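Long-range contacts in putative cytochrome P450 YjiB (Bacillus subtilis subsp. subtilis, PDB 4RM4), which probably works as a haem-dependent monooxygenase of the cytochrome P450 family, inserting one atom of molecular oxygen into its substrates: residues 375-380 with 391-396; 117-122 with 133-138; 24-29 with 385-390. All coordinates share one frame; numbering follows the deposited sequence.

Contact 1. Residues 375-380 with 391-396; sequences CVSITP and SFRVKM
C375 faces V394 as a non-hydrogen-bonded pair near the end of an antiparallel beta hairpin whose strands 374-380 and 389-395 belong to a three-stranded sheet. The C375 sulfur lies beside the F392 ring in an oblique sulfur-aromatic contact, SG to CE1 3.6 Å; CG of F392 is anti to its backbone N (chi1 -176°), which carries the ring along its own face of the sheet to I378 and C375. The next step is a classic beta bulge, two residues, V376 and S377, set opposite the single R393, whose O accepts V376 N at 2.8 Å and S377 N at 3.3 Å. V376 turns CG1 over one face of the R393 guanidinium and CG2 against CB of K395. On the face shared by S377, R393, T379 and S391 the contacts are polar: S377 OG takes a bond from R393 NE at 3.1 Å and a weak one from NH1, while R393 NH2 forms a salt bridge with E128 on the neighbouring strand. I378 returns to the F392 side, where its CG2 branch meets the ring at CD1, 3.8 Å away, and helix 226-257 packs against both residues. T379 pairs with S391, its N donating to S391 O at 3.1 Å. On the polar face a water joins the two serine hydroxyls, 2.9 Å from S377 OG and 2.9 Å from S391 OG.

Contact 2. Residues 117-122 with 133-138; sequences DELIQK and HDFSYP
Helix-to-helix packing in the alpha-helical part of the P450 fold brings L119 and I120 of helix 102-123 against F135 and P138, where the short helix 131-136 with its wider pi-type turn leads toward helix 138-147. L119 sits in the middle and divides its contacts among three neighbours. Its CB lies at the edge of the F135 ring, near the ring plane, 4.0 Å from CD1. One methyl, CD1, rests 3.9 Å from the carbonyl oxygen of F135; the other, CD2, reaches the pyrrolidine of P138 at CG, 3.8 Å away, and also lies 4.0 Å from D134 O. I120 approaches the same ring obliquely, its CG1 3.6 Å from F135 CE1. With chi1 at -171° the F135 ring is carried out toward helix 102-123 and on to A362 and L366 of helix 352-369, the helix that also receives I120 at S365 and A369. F135 therefore fills a junction of three helices. No direct hydrogen bond crosses the two segments. A water donates to L119 O at 3.1 Å and lies close to D134 O, though at 2.5 Å that second distance is too short to trust. D134 has a weak, long ion pair with R126 in the connection between the segments. The chemistry is thus mostly that of apolar side chains fitted around one phenyl ring, with polar contact left to a water at L119 O, a carbonyl that also accepts from K122 N within its own helix.

Contact 3. Residues 24-29 with 385-390; sequences YHPFPW and VIYGLK
Between Y24 and F27 the chain runs at 147° to the direction from Y387 to L389, and the nearest CA atoms, those of Y24 and G388, are 7.0 Å apart, so side chains fill the gap. They form an aromatic cluster of Y24, F27 and Y387 that pins the N-terminal segment, which runs into helix 27-36, to the hairpin connection that leads into strand 389-395. The rings of Y24 and Y387 make an offset stack, planes 8° apart and centroids separated by 4.7 Å; the shift places the Y387 hydroxyl over the centre of the Y24 ring. On the opposite face of Y24, L389 lays its CD2 methyl in a CH-pi contact, 3.6 Å from the centroid, so the ring is clamped between a tyrosine and a leucine. The far end of Y24 is fixed by its hydroxyl, hydrogen-bonded to N250 OD1. F27 comes at Y387 edge first, an offset edge-to-face pair with the planes nearly perpendicular, while P26 puts CD 3.6 Å from Y387 CE1. The Y387 phenol projects into this group, and there its oxygen is held twice, accepting from R283 NE and donating to a main-chain carbonyl: the bond from Y387 OH to Y24 O is 2.7 Å long, with the donor tilted 34° from the carbonyl plane.

Contacts 1 and 3 touch and share strand 389-395, their segments alternating along the chain. T379 O and K390 N, 2.8 Å apart in a probable hydrogen bond, carry the hairpin pairing of contact 1 up to the corner at K390, the end of the 385-390 segment, and I378 packs through CD1 on Y24 CD2 (3.7 Å) and through CG2 on L389 CD1 (3.8 Å). Contact 2 stands apart, its nearest atoms about 6 Å from contact 1 and about 5 Å from contact 3. All three lie away from the haem site, yet the side chain of Y387 comes within about 9 Å of the haem and that of F135 within about 14 Å.

Contact 1. Residues 375-380 with 391-396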
loop_
_atom_site.group_PDB
_atom_site.type_symbol
_atom_site.label_atom_id
_atom_site.label_comp_id
_atom_site.label_asym_id
_atom_site.label_seq_id
_atom_site.Cartn_x
_atom_site.Cartn_y
_atom_site.Cartn_z
ATOM N N CYS A 375 17.671 15.560 -4.021
ATOM C CA CYS A 375 16.345 15.864 -4.521
ATOM C C CYS A 375 16.327 17.153 -5.339
ATOM O O CYS A 375 16.774 18.199 -4.873
ATOM C CB CYS A 375 15.352 15.958 -3.370
ATOM S SG CYS A 375 13.630 16.079 -3.903
ATOM N N VAL A 376 15.804 17.066 -6.558
ATOM C CA VAL A 376 15.658 18.234 -7.409
ATOM C C VAL A 376 14.243 18.791 -7.340
ATOM O O VAL A 376 14.053 19.983 -7.095
ATOM C CB VAL A 376 16.028 17.926 -8.871
ATOM C CG1 VAL A 376 15.883 19.183 -9.728
ATOM C CG2 VAL A 376 17.451 17.379 -8.950
ATOM N N SER A 377 13.248 17.935 -7.550
ATOM C CA SER A 377 11.861 18.379 -7.452
ATOM C C SER A 377 10.900 17.220 -7.233
ATOM O O SER A 377 11.169 16.086 -7.642
ATOM C CB SER A 377 11.456 19.158 -8.706
ATOM O OG SER A 377 11.482 18.316 -9.844
ATOM N N ILE A 378 9.786 17.514 -6.569
ATOM C CA ILE A 378 8.702 16.551 -6.458
ATOM C C ILE A 378 7.380 17.123 -6.959
ATOM O O ILE A 378 7.172 18.339 -6.984
ATOM C CB ILE A 378 8.510 16.047 -5.016
ATOM C CG1 ILE A 378 8.288 17.217 -4.059
ATOM C CG2 ILE A 378 9.685 15.198 -4.588
ATOM C CD1 ILE A 378 7.874 16.779 -2.662
ATOM N N THR A 379 6.506 16.221 -7.384
ATOM C CA THR A 379 5.134 16.540 -7.711
ATOM C C THR A 379 4.292 15.553 -6.933
ATOM O O THR A 379 4.404 14.346 -7.134
ATOM C CB THR A 379 4.853 16.371 -9.209
ATOM O OG1 THR A 379 5.800 17.146 -9.955
ATOM C CG2 THR A 379 3.437 16.838 -9.537
ATOM N N PRO A 380 3.481 16.061 -6.004
ATOM C CA PRO A 380 2.710 15.185 -5.123
ATOM C C PRO A 380 1.463 14.658 -5.812
ATOM O O PRO A 380 0.895 15.324 -6.678
ATOM C CB PRO A 380 2.304 16.114 -3.966
ATOM C CG PRO A 380 3.143 17.366 -4.128
ATOM C CD PRO A 380 3.397 17.473 -5.594
ATOM N N SER A 391 5.952 12.254 -9.326
ATOM C CA SER A 391 7.300 12.334 -9.871
ATOM C C SER A 391 8.252 12.737 -8.766
ATOM O O SER A 391 7.875 13.476 -7.859
ATOM C CB SER A 391 7.374 13.335 -11.029
ATOM O OG SER A 391 7.159 14.646 -10.562
ATOM N N PHE A 392 9.480 12.240 -8.865
ATOM C CA PHE A 392 10.513 12.432 -7.854
ATOM C C PHE A 392 11.854 12.507 -8.598
ATOM O O PHE A 392 12.524 11.493 -8.850
ATOM C CB PHE A 392 10.456 11.269 -6.847
ATOM C CG PHE A 392 11.404 11.389 -5.684
ATOM C CD1 PHE A 392 12.235 12.490 -5.538
ATOM C CD2 PHE A 392 11.458 10.381 -4.731
ATOM C CE1 PHE A 392 13.113 12.582 -4.471
ATOM C CE2 PHE A 392 12.331 10.463 -3.649
ATOM C CZ PHE A 392 13.162 11.566 -3.522
ATOM N N ARG A 393 12.242 13.725 -8.961
ATOM C CA ARG A 393 13.425 13.905 -9.785
ATOM C C ARG A 393 14.646 14.119 -8.914
ATOM O O ARG A 393 14.651 14.994 -8.056
ATOM C CB ARG A 393 13.237 15.055 -10.772
ATOM C CG ARG A 393 12.216 14.734 -11.866
ATOM C CD ARG A 393 12.317 15.693 -13.039
ATOM N NE ARG A 393 12.333 17.079 -12.592
ATOM C CZ ARG A 393 13.203 17.990 -13.013
ATOM N NH1 ARG A 393 13.139 19.229 -12.546
ATOM N NH2 ARG A 393 14.130 17.666 -13.903
ATOM N N VAL A 394 15.656 13.284 -9.129
ATOM C CA VAL A 394 16.888 13.344 -8.352
ATOM C C VAL A 394 18.095 13.518 -9.267
ATOM O O VAL A 394 18.040 13.206 -10.459
ATOM C CB VAL A 394 17.089 12.087 -7.449
ATOM C CG1 VAL A 394 15.879 11.866 -6.564
ATOM C CG2 VAL A 394 17.396 10.839 -8.288
ATOM N N LYS A 395 19.183 14.030 -8.702
ATOM C CA LYS A 395 20.421 14.197 -9.458
ATOM C C LYS A 395 21.592 13.577 -8.707
ATOM O O LYS A 395 21.546 13.414 -7.483
ATOM C CB LYS A 395 20.697 15.680 -9.724
ATOM C CG LYS A 395 21.115 16.455 -8.489
ATOM C CD LYS A 395 22.195 17.485 -8.809
ATOM C CE LYS A 395 21.591 18.779 -9.314
ATOM N NZ LYS A 395 20.785 19.463 -8.261
ATOM N N MET A 396 22.632 13.218 -9.450
ATOM C CA MET A 396 23.851 12.683 -8.869
ATOM C C MET A 396 24.720 13.829 -8.366
ATOM O O MET A 396 25.523 13.680 -7.454
ATOM C CB MET A 396 24.625 11.869 -9.908
ATOM C CG MET A 396 23.797 10.836 -10.663
ATOM S SD MET A 396 23.127 9.530 -9.617
ATOM C CE MET A 396 21.594 10.266 -9.064
ATOM O OXT MET A 396 24.632 14.948 -8.867
HETATM O O HOH W 1 8.918 16.899 -10.030
#

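Contact 2. Residues 117-122 with 133-138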
loop_
_atom_site.group_PDB
_atom_site.type_symbol
_atom_site.label_atom_id
_atom_site.label_comp_id
_atom_site.label_asym_id
_atom_site.label_seq_id
_atom_site.Cartn_x
_atom_site.Cartn_y
_atom_site.Cartn_z
ATOM N N ASP A 117 17.444 -5.049 -10.218
ATOM C CA ASP A 117 18.714 -4.762 -10.885
ATOM C C ASP A 117 18.504 -4.368 -12.344
ATOM O O ASP A 117 19.208 -3.507 -12.864
ATOM C CB ASP A 117 19.684 -5.940 -10.769
ATOM C CG ASP A 117 20.101 -6.208 -9.339
ATOM O OD1 ASP A 117 19.928 -5.306 -8.488
ATOM O OD2 ASP A 117 20.609 -7.315 -9.062
ATOM N N GLU A 118 17.522 -4.987 -12.994
ATOM C CA GLU A 118 17.240 -4.692 -14.401
ATOM C C GLU A 118 16.680 -3.289 -14.603
ATOM O O GLU A 118 17.022 -2.610 -15.572
ATOM C CB GLU A 118 16.296 -5.740 -14.997
ATOM C CG GLU A 118 16.893 -7.132 -15.023
ATOM C CD GLU A 118 16.107 -8.091 -15.895
ATOM O OE1 GLU A 118 15.113 -7.657 -16.517
ATOM O OE2 GLU A 118 16.491 -9.279 -15.961
ATOM N N LEU A 119 15.822 -2.852 -13.682
ATOM C CA LEU A 119 15.289 -1.498 -13.729
ATOM C C LEU A 119 16.415 -0.489 -13.595
ATOM O O LEU A 119 16.511 0.460 -14.372
ATOM C CB LEU A 119 14.267 -1.281 -12.609
ATOM C CG LEU A 119 12.897 -1.906 -12.864
ATOM C CD1 LEU A 119 12.060 -1.901 -11.585
ATOM C CD2 LEU A 119 12.194 -1.173 -13.988
ATOM N N ILE A 120 17.260 -0.703 -12.597
ATOM C CA ILE A 120 18.361 0.207 -12.313
ATOM C C ILE A 120 19.314 0.344 -13.508
ATOM O O ILE A 120 19.747 1.453 -13.844
ATOM C CB ILE A 120 19.120 -0.216 -11.041
ATOM C CG1 ILE A 120 18.197 -0.084 -9.822
ATOM C CG2 ILE A 120 20.374 0.627 -10.873
ATOM C CD1 ILE A 120 18.817 -0.487 -8.496
ATOM N N GLN A 121 19.611 -0.779 -14.159
ATOM C CA GLN A 121 20.505 -0.796 -15.316
ATOM C C GLN A 121 20.098 0.209 -16.387
ATOM O O GLN A 121 20.958 0.800 -17.047
ATOM C CB GLN A 121 20.595 -2.205 -15.919
ATOM C CG GLN A 121 21.621 -3.112 -15.254
ATOM C CD GLN A 121 21.465 -4.572 -15.645
ATOM O OE1 GLN A 121 20.392 -5.002 -16.073
ATOM N NE2 GLN A 121 22.538 -5.347 -15.491
ATOM N N LYS A 122 18.792 0.411 -16.548
ATOM C CA LYS A 122 18.275 1.324 -17.563
ATOM C C LYS A 122 18.640 2.788 -17.301
ATOM O O LYS A 122 18.779 3.567 -18.245
ATOM C CB LYS A 122 16.752 1.178 -17.711
ATOM C CG LYS A 122 16.281 -0.176 -18.219
ATOM C CD LYS A 122 14.781 -0.155 -18.521
ATOM C CE LYS A 122 14.253 -1.532 -18.890
ATOM N NZ LYS A 122 14.854 -2.055 -20.150
ATOM N N HIS A 133 8.918 7.377 -12.228
ATOM C CA HIS A 133 8.702 6.780 -13.546
ATOM C C HIS A 133 9.677 5.648 -13.849
ATOM O O HIS A 133 9.299 4.613 -14.400
ATOM C CB HIS A 133 8.771 7.829 -14.671
ATOM C CG HIS A 133 8.544 7.250 -16.034
ATOM N ND1 HIS A 133 7.296 7.185 -16.620
ATOM C CD2 HIS A 133 9.399 6.664 -16.907
ATOM C CE1 HIS A 133 7.397 6.602 -17.802
ATOM N NE2 HIS A 133 8.662 6.275 -18.000
ATOM N N ASP A 134 10.940 5.842 -13.483
ATOM C CA ASP A 134 11.993 4.916 -13.862
ATOM C C ASP A 134 12.154 3.716 -12.941
ATOM O O ASP A 134 12.787 2.730 -13.316
ATOM C CB ASP A 134 13.342 5.640 -13.908
ATOM C CG ASP A 134 13.393 6.717 -14.968
ATOM O OD1 ASP A 134 12.620 6.641 -15.939
ATOM O OD2 ASP A 134 14.222 7.642 -14.834
ATOM N N PHE A 135 11.636 3.805 -11.723
ATOM C CA PHE A 135 11.988 2.811 -10.714
ATOM C C PHE A 135 10.801 2.376 -9.858
ATOM O O PHE A 135 10.340 1.252 -9.984
ATOM C CB PHE A 135 13.151 3.307 -9.847
ATOM C CG PHE A 135 13.725 2.261 -8.920
ATOM C CD1 PHE A 135 14.257 1.077 -9.418
ATOM C CD2 PHE A 135 13.755 2.476 -7.553
ATOM C CE1 PHE A 135 14.794 0.122 -8.573
ATOM C CE2 PHE A 135 14.289 1.530 -6.693
ATOM C CZ PHE A 135 14.817 0.351 -7.197
ATOM N N SER A 136 10.299 3.257 -9.000
ATOM C CA SER A 136 9.281 2.827 -8.034
ATOM C C SER A 136 7.916 2.518 -8.649
ATOM O O SER A 136 7.199 1.676 -8.121
ATOM C CB SER A 136 9.150 3.839 -6.887
ATOM O OG SER A 136 8.640 5.065 -7.356
ATOM N N TYR A 137 7.552 3.187 -9.748
ATOM C CA TYR A 137 6.287 2.894 -10.446
ATOM C C TYR A 137 6.259 1.508 -11.128
ATOM O O TYR A 137 5.341 0.699 -10.897
ATOM C CB TYR A 137 5.906 4.029 -11.423
ATOM C CG TYR A 137 5.030 3.623 -12.598
ATOM C CD1 TYR A 137 3.752 3.131 -12.404
ATOM C CD2 TYR A 137 5.486 3.765 -13.905
ATOM C CE1 TYR A 137 2.939 2.774 -13.486
ATOM C CE2 TYR A 137 4.688 3.413 -14.991
ATOM C CZ TYR A 137 3.420 2.916 -14.775
ATOM O OH TYR A 137 2.633 2.570 -15.857
ATOM N N PRO A 138 7.260 1.211 -11.959
ATOM C CA PRO A 138 7.213 -0.091 -12.638
ATOM C C PRO A 138 7.492 -1.307 -11.744
ATOM O O PRO A 138 6.961 -2.400 -12.014
ATOM C CB PRO A 138 8.316 0.035 -13.691
ATOM C CG PRO A 138 9.264 1.063 -13.118
ATOM C CD PRO A 138 8.369 2.056 -12.450
HETATM O O HOH W 2 13.940 1.841 -15.399
#

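Contact 3. Residues 24-29 with 385-390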
loop_
_atom_site.group_PDB
_atom_site.type_symbol
_atom_site.label_atom_id
_atom_site.label_comp_id
_atom_site.label_asym_id
_atom_site.label_seq_id
_atom_site.Cartn_x
_atom_site.Cartn_y
_atom_site.Cartn_z
ATOM N N TYR A 24 1.674 16.967 -0.256
ATOM C CA TYR A 24 2.743 16.147 0.307
ATOM C C TYR A 24 3.048 16.533 1.751
ATOM O O TYR A 24 3.938 15.949 2.379
ATOM C CB TYR A 24 4.023 16.215 -0.544
ATOM C CG TYR A 24 4.879 14.965 -0.414
ATOM C CD1 TYR A 24 4.374 13.720 -0.765
ATOM C CD2 TYR A 24 6.181 15.034 0.064
ATOM C CE1 TYR A 24 5.141 12.569 -0.646
ATOM C CE2 TYR A 24 6.963 13.896 0.188
ATOM C CZ TYR A 24 6.444 12.664 -0.171
ATOM O OH TYR A 24 7.207 11.521 -0.052
ATOM N N HIS A 25 2.314 17.517 2.277
ATOM C CA HIS A 25 2.626 18.071 3.602
ATOM C C HIS A 25 1.400 18.172 4.494
ATOM O O HIS A 25 1.068 19.251 4.976
ATOM C CB HIS A 25 3.294 19.447 3.470
ATOM C CG HIS A 25 4.597 19.407 2.738
ATOM N ND1 HIS A 25 5.796 19.152 3.365
ATOM C CD2 HIS A 25 4.884 19.554 1.424
ATOM C CE1 HIS A 25 6.769 19.162 2.471
ATOM N NE2 HIS A 25 6.240 19.403 1.284
ATOM N N PRO A 26 0.723 17.036 4.729
ATOM C CA PRO A 26 -0.505 17.066 5.532
ATOM C C PRO A 26 -0.267 17.023 7.044
ATOM O O PRO A 26 -1.222 17.155 7.815
ATOM C CB PRO A 26 -1.203 15.785 5.102
ATOM C CG PRO A 26 -0.073 14.851 4.852
ATOM C CD PRO A 26 0.989 15.689 4.198
ATOM N N PHE A 27 0.976 16.827 7.464
ATOM C CA PHE A 27 1.259 16.515 8.863
ATOM C C PHE A 27 0.990 17.639 9.865
ATOM O O PHE A 27 0.498 17.381 10.958
ATOM C CB PHE A 27 2.655 15.908 8.983
ATOM C CG PHE A 27 2.808 14.674 8.134
ATOM C CD1 PHE A 27 2.219 13.478 8.529
ATOM C CD2 PHE A 27 3.466 14.728 6.918
ATOM C CE1 PHE A 27 2.318 12.338 7.742
ATOM C CE2 PHE A 27 3.567 13.594 6.114
ATOM C CZ PHE A 27 2.988 12.396 6.530
ATOM N N PRO A 28 1.297 18.887 9.489
ATOM C CA PRO A 28 0.837 19.987 10.348
ATOM C C PRO A 28 -0.677 19.984 10.581
ATOM O O PRO A 28 -1.122 20.219 11.716
ATOM C CB PRO A 28 1.288 21.232 9.583
ATOM C CG PRO A 28 2.521 20.782 8.869
ATOM C CD PRO A 28 2.207 19.356 8.427
ATOM N N TRP A 29 -1.469 19.700 9.549
ATOM C CA TRP A 29 -2.917 19.655 9.725
ATOM C C TRP A 29 -3.348 18.523 10.654
ATOM O O TRP A 29 -4.163 18.741 11.547
ATOM C CB TRP A 29 -3.651 19.564 8.386
ATOM C CG TRP A 29 -5.146 19.480 8.549
ATOM C CD1 TRP A 29 -5.979 20.458 9.012
ATOM C CD2 TRP A 29 -5.977 18.353 8.254
ATOM N NE1 TRP A 29 -7.278 20.005 9.028
ATOM C CE2 TRP A 29 -7.304 18.715 8.568
ATOM C CE3 TRP A 29 -5.728 17.068 7.756
ATOM C CZ2 TRP A 29 -8.376 17.845 8.393
ATOM C CZ3 TRP A 29 -6.791 16.203 7.593
ATOM C CH2 TRP A 29 -8.097 16.595 7.912
ATOM N N VAL A 385 -7.088 9.959 -0.340
ATOM C CA VAL A 385 -6.904 8.594 0.150
ATOM C C VAL A 385 -5.504 8.023 -0.130
ATOM O O VAL A 385 -5.203 6.882 0.227
ATOM C CB VAL A 385 -7.998 7.653 -0.436
ATOM C CG1 VAL A 385 -7.944 7.655 -1.958
ATOM C CG2 VAL A 385 -7.863 6.242 0.112
ATOM N N ILE A 386 -4.656 8.820 -0.769
ATOM C CA ILE A 386 -3.345 8.359 -1.208
ATOM C C ILE A 386 -2.266 9.336 -0.751
ATOM O O ILE A 386 -2.482 10.544 -0.787
ATOM C CB ILE A 386 -3.301 8.250 -2.749
ATOM C CG1 ILE A 386 -4.305 7.204 -3.231
ATOM C CG2 ILE A 386 -1.899 7.918 -3.228
ATOM C CD1 ILE A 386 -4.335 7.033 -4.734
ATOM N N TYR A 387 -1.129 8.820 -0.286
ATOM C CA TYR A 387 0.009 9.676 0.049
ATOM C C TYR A 387 1.266 9.227 -0.692
ATOM O O TYR A 387 1.842 8.191 -0.383
ATOM C CB TYR A 387 0.272 9.724 1.563
ATOM C CG TYR A 387 1.385 10.690 1.913
ATOM C CD1 TYR A 387 1.176 12.070 1.868
ATOM C CD2 TYR A 387 2.650 10.228 2.226
ATOM C CE1 TYR A 387 2.209 12.963 2.162
ATOM C CE2 TYR A 387 3.673 11.099 2.532
ATOM C CZ TYR A 387 3.455 12.464 2.491
ATOM O OH TYR A 387 4.488 13.314 2.791
ATOM N N GLY A 388 1.700 10.016 -1.668
ATOM C CA GLY A 388 2.891 9.675 -2.420
ATOM C C GLY A 388 3.197 10.688 -3.501
ATOM O O GLY A 388 2.658 11.788 -3.483
ATOM N N LEU A 389 4.055 10.296 -4.436
ATOM C CA LEU A 389 4.602 11.192 -5.442
ATOM C C LEU A 389 4.281 10.725 -6.868
ATOM O O LEU A 389 4.391 9.543 -7.184
ATOM C CB LEU A 389 6.128 11.293 -5.267
ATOM C CG LEU A 389 6.619 11.880 -3.941
ATOM C CD1 LEU A 389 8.119 11.816 -3.858
ATOM C CD2 LEU A 389 6.122 13.311 -3.819
ATOM N N LYS A 390 3.867 11.671 -7.705
ATOM C CA LYS A 390 3.680 11.442 -9.133
ATOM C C LYS A 390 5.043 11.436 -9.838
ATOM O O LYS A 390 5.266 10.712 -10.815
ATOM C CB LYS A 390 2.804 12.552 -9.718
ATOM C CG LYS A 390 2.495 12.386 -11.203
ATOM C CD LYS A 390 1.985 13.688 -11.825
ATOM C CE LYS A 390 1.757 13.531 -13.327
ATOM N NZ LYS A 390 2.910 12.854 -13.986
#